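Local coordinates for biotin binding protein A (Gallus gallus, PDB 2C1S) that binds biotin, held here as biotin-d-sulfoxide, in a pocket at one end of an avidin-type beta barrel and assembles as a tetramer, at residues 17-22 with 120-125; 9-14 with 93-98; 3-8 with 61-66. All blocks are in the same frame, centred on the assembly; numbering follows the deposited sequence. Where two conformers were deposited one is given.

Interaction 1 (17-22 with 120-125). With BSO (biotin-D-sulfoxide), chain C.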
loop_
_atom_site.group_PDB
_atom_site.type_symbol
_atom_site.label_atom_id
_atom_site.label_comp_id
_atom_site.label_asym_id
_atom_site.label_seq_id
_atom_site.Cartn_x
_atom_site.Cartn_y
_atom_site.Cartn_z
ATOM N N SER A 17 1.223 -2.997 -20.608
ATOM C CA SER A 17 -0.219 -2.831 -20.624
ATOM C C SER A 17 -0.657 -1.584 -21.400
ATOM O O SER A 17 -0.010 -0.531 -21.346
ATOM C CB SER A 17 -0.768 -2.766 -19.184
ATOM O OG SER A 17 -0.412 -3.949 -18.520
ATOM N N ASN A 18 -1.778 -1.714 -22.113
ATOM C CA ASN A 18 -2.388 -0.597 -22.813
ATOM C C ASN A 18 -3.728 -0.240 -22.211
ATOM O O ASN A 18 -4.434 -1.115 -21.716
ATOM C CB ASN A 18 -2.539 -0.924 -24.311
ATOM C CG ASN A 18 -1.215 -1.007 -25.001
ATOM O OD1 ASN A 18 -0.624 0.006 -25.346
ATOM N ND2 ASN A 18 -0.729 -2.211 -25.201
ATOM N N MET A 19 -4.060 1.042 -22.227
ATOM C CA MET A 19 -5.419 1.467 -21.857
ATOM C C MET A 19 -5.918 2.662 -22.654
ATOM O O MET A 19 -5.175 3.599 -22.945
ATOM C CB MET A 19 -5.546 1.734 -20.355
ATOM C CG MET A 19 -4.940 3.001 -19.884
ATOM S SD MET A 19 -5.481 3.454 -18.237
ATOM C CE MET A 19 -4.415 4.866 -17.974
ATOM N N THR A 20 -7.205 2.625 -22.969
ATOM C CA THR A 20 -7.864 3.713 -23.671
ATOM C C THR A 20 -8.834 4.370 -22.725
ATOM O O THR A 20 -9.609 3.683 -22.069
ATOM C CB THR A 20 -8.653 3.177 -24.885
ATOM O OG1 THR A 20 -7.779 2.360 -25.676
ATOM C CG2 THR A 20 -9.180 4.347 -25.717
ATOM N N ILE A 21 -8.761 5.687 -22.640
ATOM C CA ILE A 21 -9.670 6.466 -21.813
ATOM C C ILE A 21 -10.556 7.305 -22.716
ATOM O O ILE A 21 -10.059 7.986 -23.609
ATOM C CB ILE A 21 -8.899 7.318 -20.791
ATOM C CG1 ILE A 21 -8.229 6.377 -19.773
ATOM C CG2 ILE A 21 -9.823 8.325 -20.083
ATOM C CD1 ILE A 21 -7.429 7.079 -18.728
ATOM N N SER A 22 -11.874 7.224 -22.493
ATOM C CA SER A 22 -12.859 7.997 -23.263
ATOM C C SER A 22 -12.848 9.465 -22.866
ATOM O O SER A 22 -12.179 9.857 -21.900
ATOM C CB SER A 22 -14.265 7.416 -23.051
ATOM O OG SER A 22 -14.715 7.688 -21.719
ATOM N N ASN A 120 2.661 2.125 -11.405
ATOM C CA ASN A 120 2.854 2.051 -12.852
ATOM C C ASN A 120 3.122 3.450 -13.337
ATOM O O ASN A 120 2.681 4.442 -12.710
ATOM C CB ASN A 120 1.617 1.483 -13.563
ATOM C CG ASN A 120 1.475 -0.028 -13.433
ATOM O OD1 ASN A 120 0.392 -0.513 -13.162
ATOM N ND2 ASN A 120 2.555 -0.766 -13.630
ATOM N N VAL A 121 3.839 3.551 -14.460
ATOM C CA VAL A 121 3.952 4.837 -15.161
ATOM C C VAL A 121 3.463 4.652 -16.601
ATOM O O VAL A 121 3.906 3.726 -17.265
ATOM C CB VAL A 121 5.409 5.369 -15.190
ATOM C CG1 VAL A 121 5.395 6.740 -15.813
ATOM C CG2 VAL A 121 5.991 5.420 -13.785
ATOM N N PHE A 122 2.519 5.487 -17.036
ATOM C CA PHE A 122 1.962 5.400 -18.388
ATOM C C PHE A 122 2.490 6.548 -19.247
ATOM O O PHE A 122 2.674 7.666 -18.763
ATOM C CB PHE A 122 0.438 5.495 -18.366
ATOM C CG PHE A 122 -0.265 4.301 -17.728
ATOM C CD1 PHE A 122 -0.828 3.298 -18.528
ATOM C CD2 PHE A 122 -0.390 4.209 -16.324
ATOM C CE1 PHE A 122 -1.498 2.220 -17.957
ATOM C CE2 PHE A 122 -1.058 3.144 -15.746
ATOM C CZ PHE A 122 -1.614 2.146 -16.551
ATOM N N THR A 123 2.716 6.244 -20.518
ATOM C CA THR A 123 3.092 7.224 -21.523
ATOM C C THR A 123 2.081 7.113 -22.662
ATOM O O THR A 123 1.530 6.036 -22.937
ATOM C CB THR A 123 4.501 6.934 -22.094
ATOM O OG1 THR A 123 4.539 5.601 -22.601
ATOM C CG2 THR A 123 5.556 7.045 -21.003
ATOM N N ARG A 124 1.888 8.239 -23.336
ATOM C CA ARG A 124 0.940 8.374 -24.440
ATOM C C ARG A 124 1.394 7.536 -25.638
ATOM O O ARG A 124 2.537 7.651 -26.089
ATOM C CB ARG A 124 0.861 9.853 -24.826
ATOM C CG ARG A 124 0.012 10.160 -26.004
ATOM C CD ARG A 124 -1.364 10.459 -25.584
ATOM N NE ARG A 124 -1.539 11.701 -24.821
ATOM C CZ ARG A 124 -2.734 12.070 -24.368
ATOM N NH1 ARG A 124 -3.758 11.285 -24.630
ATOM N NH2 ARG A 124 -2.912 13.179 -23.651
ATOM N N VAL A 125 0.500 6.678 -26.114
ATOM C CA VAL A 125 0.669 5.980 -27.392
ATOM C C VAL A 125 -0.044 6.798 -28.468
ATOM O O VAL A 125 0.614 7.509 -29.212
ATOM C CB VAL A 125 0.054 4.560 -27.431
ATOM C CG1 VAL A 125 0.448 3.860 -28.728
ATOM C CG2 VAL A 125 0.479 3.738 -26.247
HETATM C C11 BSO C . -5.500 -10.440 -12.114
HETATM O O11 BSO C . -4.489 -11.052 -12.530
HETATM O O12 BSO C . -6.078 -10.697 -11.043
HETATM C C10 BSO C . -6.112 -9.307 -12.967
HETATM C C9 BSO C . -5.127 -8.506 -13.850
HETATM C C8 BSO C . -4.309 -7.576 -12.960
HETATM C C7 BSO C . -3.175 -6.933 -13.783
HETATM C C2 BSO C . -2.335 -6.019 -12.861
HETATM S S1 BSO C . -3.186 -4.537 -12.293
HETATM C C6 BSO C . -1.654 -3.770 -11.692
HETATM C C5 BSO C . -0.583 -4.156 -12.732
HETATM N N1 BSO C . -0.548 -3.126 -13.782
HETATM C C3 BSO C . -0.924 -3.646 -14.956
HETATM O O3 BSO C . -0.938 -2.965 -15.986
HETATM N N2 BSO C . -1.219 -4.952 -14.904
HETATM C C4 BSO C . -1.027 -5.444 -13.506
HETATM O O10 BSO C . -3.973 -4.985 -11.092
#
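Inside the avidin-type beta barrel, just beyond the ureido end of the ligand pocket, M19 of strand 18-21 packs on F122 of strand 115-124. Strand 9-13 runs between these two strands, and the main contact is made by side chains that face into the barrel. The methyl CE of M19 lies over the centre of the phenyl ring, 3.9 Å from its centroid and 11° off the normal, a CH-pi contact. The sulfur SD stands more obliquely, 4.7 Å from the same F122 centroid, which makes this a Met-aromatic pair. M19 places CG between its backbone N and carbonyl carbon (chi1 75°) and then runs extended, which carries CE out over the ring; the two side chains cross at about a right angle. A flexible, polarisable methionine suits a flat aromatic surface in this way. At the pocket end the same two segments turn polar. S17, small enough to stand beside the ligand, donates from OG to the ureido oxygen O3 of biotin-d-sulfoxide at 2.8 Å, while the backbone N of A37 also bonds that hydroxyl. N120 supplies the complementary acceptor. Its ND2 is taken by the carboxylate of E14, a second-shell bond that orients the amide and turns the carbonyl toward the ligand; OD1 thus receives the ureido N1-H of biotin-d-sulfoxide at 2.8 Å along a nearly straight line, 171° at the hydrogen.

Interaction 2 (9-14 with 93-98). With BSO (biotin-D-sulfoxide), chain C.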
loop_
_atom_site.group_PDB
_atom_site.type_symbol
_atom_site.label_atom_id
_atom_site.label_comp_id
_atom_site.label_asym_id
_atom_site.label_seq_id
_atom_site.Cartn_x
_atom_site.Cartn_y
_atom_site.Cartn_z
ATOM N N GLY A 9 -7.656 9.321 -24.474
ATOM C CA GLY A 9 -6.696 8.839 -25.445
ATOM C C GLY A 9 -6.095 7.530 -25.043
ATOM O O GLY A 9 -6.628 6.850 -24.184
ATOM N N LEU A 10 -4.964 7.197 -25.665
ATOM C CA LEU A 10 -4.351 5.882 -25.546
ATOM C C LEU A 10 -3.011 5.974 -24.785
ATOM O O LEU A 10 -2.200 6.879 -25.040
ATOM C CB LEU A 10 -4.097 5.341 -26.945
ATOM C CG LEU A 10 -5.319 5.240 -27.854
ATOM C CD1 LEU A 10 -5.067 5.955 -29.168
ATOM C CD2 LEU A 10 -5.666 3.787 -28.069
ATOM N N TRP A 11 -2.825 5.038 -23.855
ATOM C CA TRP A 11 -1.689 5.001 -22.933
ATOM C C TRP A 11 -1.100 3.584 -22.802
ATOM O O TRP A 11 -1.787 2.581 -22.936
ATOM C CB TRP A 11 -2.125 5.492 -21.547
ATOM C CG TRP A 11 -2.746 6.840 -21.539
ATOM C CD1 TRP A 11 -4.069 7.129 -21.732
ATOM C CD2 TRP A 11 -2.084 8.094 -21.332
ATOM N NE1 TRP A 11 -4.271 8.468 -21.654
ATOM C CE2 TRP A 11 -3.063 9.095 -21.435
ATOM C CE3 TRP A 11 -0.742 8.470 -21.104
ATOM C CZ2 TRP A 11 -2.767 10.456 -21.270
ATOM C CZ3 TRP A 11 -0.447 9.829 -20.951
ATOM C CH2 TRP A 11 -1.459 10.800 -21.023
ATOM N N ARG A 12 0.193 3.501 -22.525
ATOM C CA ARG A 12 0.870 2.230 -22.278
ATOM C C ARG A 12 1.799 2.426 -21.067
ATOM O O ARG A 12 2.386 3.499 -20.898
ATOM C CB ARG A 12 1.684 1.818 -23.493
ATOM C CG ARG A 12 2.269 0.428 -23.425
ATOM C CD ARG A 12 3.184 0.162 -24.630
ATOM N NE ARG A 12 4.323 1.085 -24.633
ATOM C CZ ARG A 12 5.457 0.896 -23.944
ATOM N NH1 ARG A 12 5.626 -0.192 -23.178
ATOM N NH2 ARG A 12 6.437 1.806 -24.021
ATOM N N ASN A 13 1.900 1.405 -20.227
ATOM C CA ASN A 13 2.759 1.470 -19.054
ATOM C C ASN A 13 3.975 0.585 -19.238
ATOM O O ASN A 13 4.126 -0.084 -20.285
ATOM C CB ASN A 13 1.983 1.162 -17.747
ATOM C CG ASN A 13 1.545 -0.287 -17.598
ATOM O OD1 ASN A 13 2.097 -1.203 -18.204
ATOM N ND2 ASN A 13 0.524 -0.503 -16.729
ATOM N N GLU A 14 4.825 0.548 -18.206
ATOM C CA GLU A 14 6.111 -0.132 -18.292
ATOM C C GLU A 14 6.041 -1.658 -18.304
ATOM O O GLU A 14 7.062 -2.325 -18.567
ATOM C CB GLU A 14 7.048 0.375 -17.198
ATOM C CG GLU A 14 6.835 -0.231 -15.808
ATOM C CD GLU A 14 5.602 0.286 -15.074
ATOM O OE1 GLU A 14 4.844 1.113 -15.608
ATOM O OE2 GLU A 14 5.395 -0.148 -13.923
ATOM N N GLU A 93 4.018 13.456 -21.898
ATOM C CA GLU A 93 3.072 13.201 -20.790
ATOM C C GLU A 93 3.302 11.835 -20.164
ATOM O O GLU A 93 3.443 10.821 -20.854
ATOM C CB GLU A 93 1.618 13.264 -21.295
ATOM C CG GLU A 93 1.195 14.598 -21.970
ATOM C CD GLU A 93 0.215 14.350 -23.091
ATOM O OE1 GLU A 93 0.490 13.476 -23.966
ATOM O OE2 GLU A 93 -0.834 15.022 -23.102
ATOM N N MET A 94 3.303 11.811 -18.837
ATOM C CA MET A 94 3.405 10.551 -18.109
ATOM C C MET A 94 2.330 10.507 -17.027
ATOM O O MET A 94 2.200 11.472 -16.291
ATOM C CB MET A 94 4.822 10.341 -17.542
ATOM C CG MET A 94 5.850 9.787 -18.561
ATOM S SD MET A 94 6.726 11.046 -19.536
ATOM C CE MET A 94 7.778 10.022 -20.558
ATOM N N LEU A 95 1.581 9.402 -16.913
ATOM C CA LEU A 95 0.659 9.226 -15.760
ATOM C C LEU A 95 1.417 8.453 -14.692
ATOM O O LEU A 95 1.842 7.327 -14.947
ATOM C CB LEU A 95 -0.624 8.472 -16.155
ATOM C CG LEU A 95 -1.316 8.883 -17.454
ATOM C CD1 LEU A 95 -2.463 7.901 -17.788
ATOM C CD2 LEU A 95 -1.807 10.305 -17.392
ATOM N N GLU A 96 1.586 9.062 -13.521
ATOM C CA GLU A 96 2.237 8.390 -12.384
ATOM C C GLU A 96 1.048 7.817 -11.591
ATOM O O GLU A 96 0.176 8.570 -11.180
ATOM C CB GLU A 96 2.979 9.406 -11.498
ATOM C CG GLU A 96 4.327 9.937 -12.045
ATOM C CD GLU A 96 5.430 8.859 -12.129
ATOM O OE1 GLU A 96 5.338 7.804 -11.475
ATOM O OE2 GLU A 96 6.431 9.076 -12.846
ATOM N N MET A 97 0.993 6.496 -11.464
ATOM C CA MET A 97 -0.143 5.873 -10.795
ATOM C C MET A 97 0.294 4.847 -9.759
ATOM O O MET A 97 1.370 4.218 -9.878
ATOM C CB MET A 97 -1.034 5.153 -11.806
ATOM C CG MET A 97 -1.562 6.073 -12.948
ATOM S SD MET A 97 -3.134 5.555 -13.597
ATOM C CE MET A 97 -4.162 6.284 -12.335
ATOM N N ALA A 98 -0.572 4.664 -8.756
ATOM C CA ALA A 98 -0.427 3.583 -7.786
ATOM C C ALA A 98 -1.706 2.778 -7.878
ATOM O O ALA A 98 -2.763 3.285 -8.258
ATOM C CB ALA A 98 -0.241 4.115 -6.341
HETATM C C11 BSO C . -5.500 -10.440 -12.114
HETATM O O11 BSO C . -4.489 -11.052 -12.530
HETATM O O12 BSO C . -6.078 -10.697 -11.043
HETATM C C10 BSO C . -6.112 -9.307 -12.967
HETATM C C9 BSO C . -5.127 -8.506 -13.850
HETATM C C8 BSO C . -4.309 -7.576 -12.960
HETATM C C7 BSO C . -3.175 -6.933 -13.783
HETATM C C2 BSO C . -2.335 -6.019 -12.861
HETATM S S1 BSO C . -3.186 -4.537 -12.293
HETATM C C6 BSO C . -1.654 -3.770 -11.692
HETATM C C5 BSO C . -0.583 -4.156 -12.732
HETATM N N1 BSO C . -0.548 -3.126 -13.782
HETATM C C3 BSO C . -0.924 -3.646 -14.956
HETATM O O3 BSO C . -0.938 -2.965 -15.986
HETATM N N2 BSO C . -1.219 -4.952 -14.904
HETATM C C4 BSO C . -1.027 -5.444 -13.506
HETATM O O10 BSO C . -3.973 -4.985 -11.092
#
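W11 and L95 meet in the barrel interior, where the indole of one strand lies under the branched end of the other. From CB, which points toward strand 93-102, the side chain sets CG anti to its own carbonyl carbon (chi1 -55°), and this swings the indole onto L95. CG is the first ring atom to feel the leucine, with L95 CD1 3.9 Å away; at the ring fusion the fit tightens, W11 CD2 to L95 CD1 being 3.6 Å. Further along, CE3 and CZ3 lie against L95 CG, which stands 3.8 Å from the centroid of the six-membered ring of W11 and 16° off its normal, a CH-pi contact over the face. At the far end, W11 CH2 touches L95 CD2 at 3.7 Å, and at the ring edge it meets CB of E93. The indole's one polar atom, NE1, is satisfied by the carbonyl of L7. E93 offers the ring just its aliphatic root, for its carboxylate serves the backbone N of C5 and the guanidinium of R124. Near the strand's other end, N13 ND2 donates to O3 of biotin-d-sulfoxide at 3.0 Å; its OD1 takes the backbone N-H groups of L15 and S17, which fixes the amide's flip. An apolar core, here W11 against L95, beside a polar site gripping the ureido oxygen is consistent with the avidin-type barrel.

Interaction 3 (3-8 with 61-66)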
loop_
_atom_site.group_PDB
_atom_site.type_symbol
_atom_site.label_atom_id
_atom_site.label_comp_id
_atom_site.label_asym_id
_atom_site.label_seq_id
_atom_site.Cartn_x
_atom_site.Cartn_y
_atom_site.Cartn_z
ATOM N N ARG A 3 -4.328 20.734 -24.416
ATOM C CA ARG A 3 -4.767 19.326 -24.276
ATOM C C ARG A 3 -3.641 18.465 -23.711
ATOM O O ARG A 3 -3.778 17.240 -23.636
ATOM C CB ARG A 3 -5.180 18.743 -25.637
ATOM C CG ARG A 3 -6.390 19.360 -26.289
ATOM C CD ARG A 3 -6.778 18.554 -27.524
ATOM N NE ARG A 3 -8.011 19.075 -28.113
ATOM C CZ ARG A 3 -9.245 18.694 -27.765
ATOM N NH1 ARG A 3 -9.433 17.762 -26.832
ATOM N NH2 ARG A 3 -10.302 19.245 -28.364
ATOM N N LYS A 4 -2.507 19.086 -23.377
ATOM C CA LYS A 4 -1.428 18.368 -22.703
ATOM C C LYS A 4 -1.965 17.752 -21.415
ATOM O O LYS A 4 -2.571 18.454 -20.616
ATOM C CB LYS A 4 -0.254 19.286 -22.366
ATOM C CG LYS A 4 0.660 19.584 -23.542
ATOM C CD LYS A 4 1.066 18.329 -24.283
ATOM C CE LYS A 4 2.282 18.616 -25.117
ATOM N NZ LYS A 4 2.672 17.424 -25.882
ATOM N N CYS A 5 -1.747 16.443 -21.253
ATOM C CA CYS A 5 -2.167 15.674 -20.055
ATOM C C CYS A 5 -3.665 15.408 -19.950
ATOM O O CYS A 5 -4.151 14.938 -18.908
ATOM C CB CYS A 5 -1.630 16.288 -18.763
ATOM S SG CYS A 5 -0.036 15.564 -18.298
ATOM N N GLU A 6 -4.383 15.724 -21.021
ATOM C CA GLU A 6 -5.733 15.239 -21.242
ATOM C C GLU A 6 -5.742 13.714 -21.155
ATOM O O GLU A 6 -5.047 13.012 -21.919
ATOM C CB GLU A 6 -6.222 15.737 -22.616
ATOM C CG GLU A 6 -7.259 14.924 -23.324
ATOM C CD GLU A 6 -7.928 15.711 -24.457
ATOM O OE1 GLU A 6 -8.201 16.928 -24.267
ATOM O OE2 GLU A 6 -8.186 15.096 -25.521
ATOM N N LEU A 7 -6.532 13.182 -20.215
ATOM C CA LEU A 7 -6.561 11.739 -20.030
ATOM C C LEU A 7 -7.093 11.007 -21.234
ATOM O O LEU A 7 -6.650 9.898 -21.517
ATOM C CB LEU A 7 -7.377 11.334 -18.783
ATOM C CG LEU A 7 -6.916 11.962 -17.478
ATOM C CD1 LEU A 7 -7.802 11.435 -16.329
ATOM C CD2 LEU A 7 -5.410 11.671 -17.241
ATOM N N GLN A 8 -8.043 11.627 -21.943
ATOM C CA GLN A 8 -8.664 10.981 -23.070
ATOM C C GLN A 8 -7.581 10.555 -24.021
ATOM O O GLN A 8 -6.701 11.354 -24.361
ATOM C CB GLN A 8 -9.617 11.937 -23.795
ATOM C CG GLN A 8 -10.184 11.342 -25.082
ATOM C CD GLN A 8 -11.188 12.273 -25.740
ATOM O OE1 GLN A 8 -11.440 13.382 -25.257
ATOM N NE2 GLN A 8 -11.767 11.825 -26.833
ATOM N N GLY A 61 -1.068 25.404 -12.825
ATOM C CA GLY A 61 -0.209 24.688 -13.783
ATOM C C GLY A 61 0.090 23.243 -13.392
ATOM O O GLY A 61 1.068 22.645 -13.850
ATOM N N GLN A 62 -0.755 22.682 -12.531
ATOM C CA GLN A 62 -0.570 21.308 -12.052
ATOM C C GLN A 62 -1.774 20.507 -12.509
ATOM O O GLN A 62 -2.912 20.974 -12.392
ATOM C CB GLN A 62 -0.473 21.282 -10.528
ATOM C CG GLN A 62 0.653 22.125 -9.951
ATOM C CD GLN A 62 0.600 22.222 -8.426
ATOM O OE1 GLN A 62 1.312 23.039 -7.842
ATOM N NE2 GLN A 62 -0.216 21.372 -7.773
ATOM N N GLN A 63 -1.537 19.327 -13.067
ATOM C CA GLN A 63 -2.636 18.491 -13.546
ATOM C C GLN A 63 -3.386 17.840 -12.382
ATOM O O GLN A 63 -2.759 17.525 -11.361
ATOM C CB GLN A 63 -2.101 17.437 -14.496
ATOM C CG GLN A 63 -1.341 18.062 -15.660
ATOM C CD GLN A 63 -2.283 18.781 -16.579
ATOM O OE1 GLN A 63 -3.421 18.337 -16.795
ATOM N NE2 GLN A 63 -1.834 19.907 -17.118
ATOM N N PRO A 64 -4.728 17.682 -12.519
ATOM C CA PRO A 64 -5.546 17.177 -11.411
ATOM C C PRO A 64 -5.437 15.684 -11.202
ATOM O O PRO A 64 -5.194 14.919 -12.163
ATOM C CB PRO A 64 -6.974 17.569 -11.813
ATOM C CG PRO A 64 -6.943 17.603 -13.297
ATOM C CD PRO A 64 -5.556 18.077 -13.674
ATOM N N THR A 65 -5.650 15.265 -9.957
ATOM C CA THR A 65 -5.603 13.842 -9.639
ATOM C C THR A 65 -6.845 13.138 -10.197
ATOM O O THR A 65 -7.863 13.786 -10.482
ATOM C CB THR A 65 -5.517 13.600 -8.127
ATOM O OG1 THR A 65 -6.648 14.220 -7.501
ATOM C CG2 THR A 65 -4.198 14.150 -7.542
ATOM N N PHE A 66 -6.738 11.822 -10.396
ATOM C CA PHE A 66 -7.816 11.006 -10.910
ATOM C C PHE A 66 -7.662 9.556 -10.461
ATOM O O PHE A 66 -6.593 9.145 -10.001
ATOM C CB PHE A 66 -7.817 11.051 -12.450
ATOM C CG PHE A 66 -6.585 10.490 -13.074
ATOM C CD1 PHE A 66 -6.583 9.199 -13.585
ATOM C CD2 PHE A 66 -5.423 11.288 -13.223
ATOM C CE1 PHE A 66 -5.430 8.660 -14.201
ATOM C CE2 PHE A 66 -4.259 10.753 -13.829
ATOM C CZ PHE A 66 -4.268 9.456 -14.331
HETATM O O HOH W 1 -4.770 15.493 -16.606
#
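Loop-to-loop packing, mainly apolar, brings L7 onto F66 and C5 beside Q63 at the end of the barrel remote from the ligand. The segment before strand 9-13 and the one leading into strand 66-71 run almost parallel here, 3° apart. L7 lays both methyls on one face of the F66 ring: CD1 sits 3.6 Å from F66 CG, offset toward the rim, and CD2 lies 3.7 Å from F66 CE2. A forked leucine thus spans much of the phenyl face, while L95 and M97 of strand 93-102 also pack against F66. Three residues earlier, Q63 bends at its second torsion (chi2 -70°), which folds the carboxamide back over C5, with Q63 CD 3.4 Å from C5 CB. A water donates to Q63 OE1 at 3.2 Å; its 2.4 Å approach to C5 O is too short to rely on. Replacing Q63 with an alanine would probably open a gap beside the C5 methylene and leave the water without its amide partner. C5 itself is tied to C85 by a disulfide and occupies the third position of a type II turn from R3 to E6. A backbone bond from E6 N to R3 O closes the turn, and an R3-E6 salt bridge spans it. Since the segments touch directly by van der Waals surfaces, shape carries the pairing, and the disulfide ties the N-terminal loop covalently to strand 78-87.

In the fold
Along the chain the segments come in the order 3-8, 9-14, 17-22, 61-66, 93-98 and 120-125, so all three contacts interlock. Interactions 1 and 2 have centres about 4 Å apart and alternate round the closed antiparallel barrel, in the strand order 18-21, 9-13, 115-124, 93-102; each therefore reaches over a strand belonging to the other, and both touch biotin-d-sulfoxide. Interaction 3 lies about 13 Å from interaction 1 and 11 Å from interaction 2, centre to centre, in the loops at the far end. R124 bonds to the carbonyls of E6 and Q8, joining that end to the last strand. One continuous barrel thus connects the ligand pocket with the N-terminal loop.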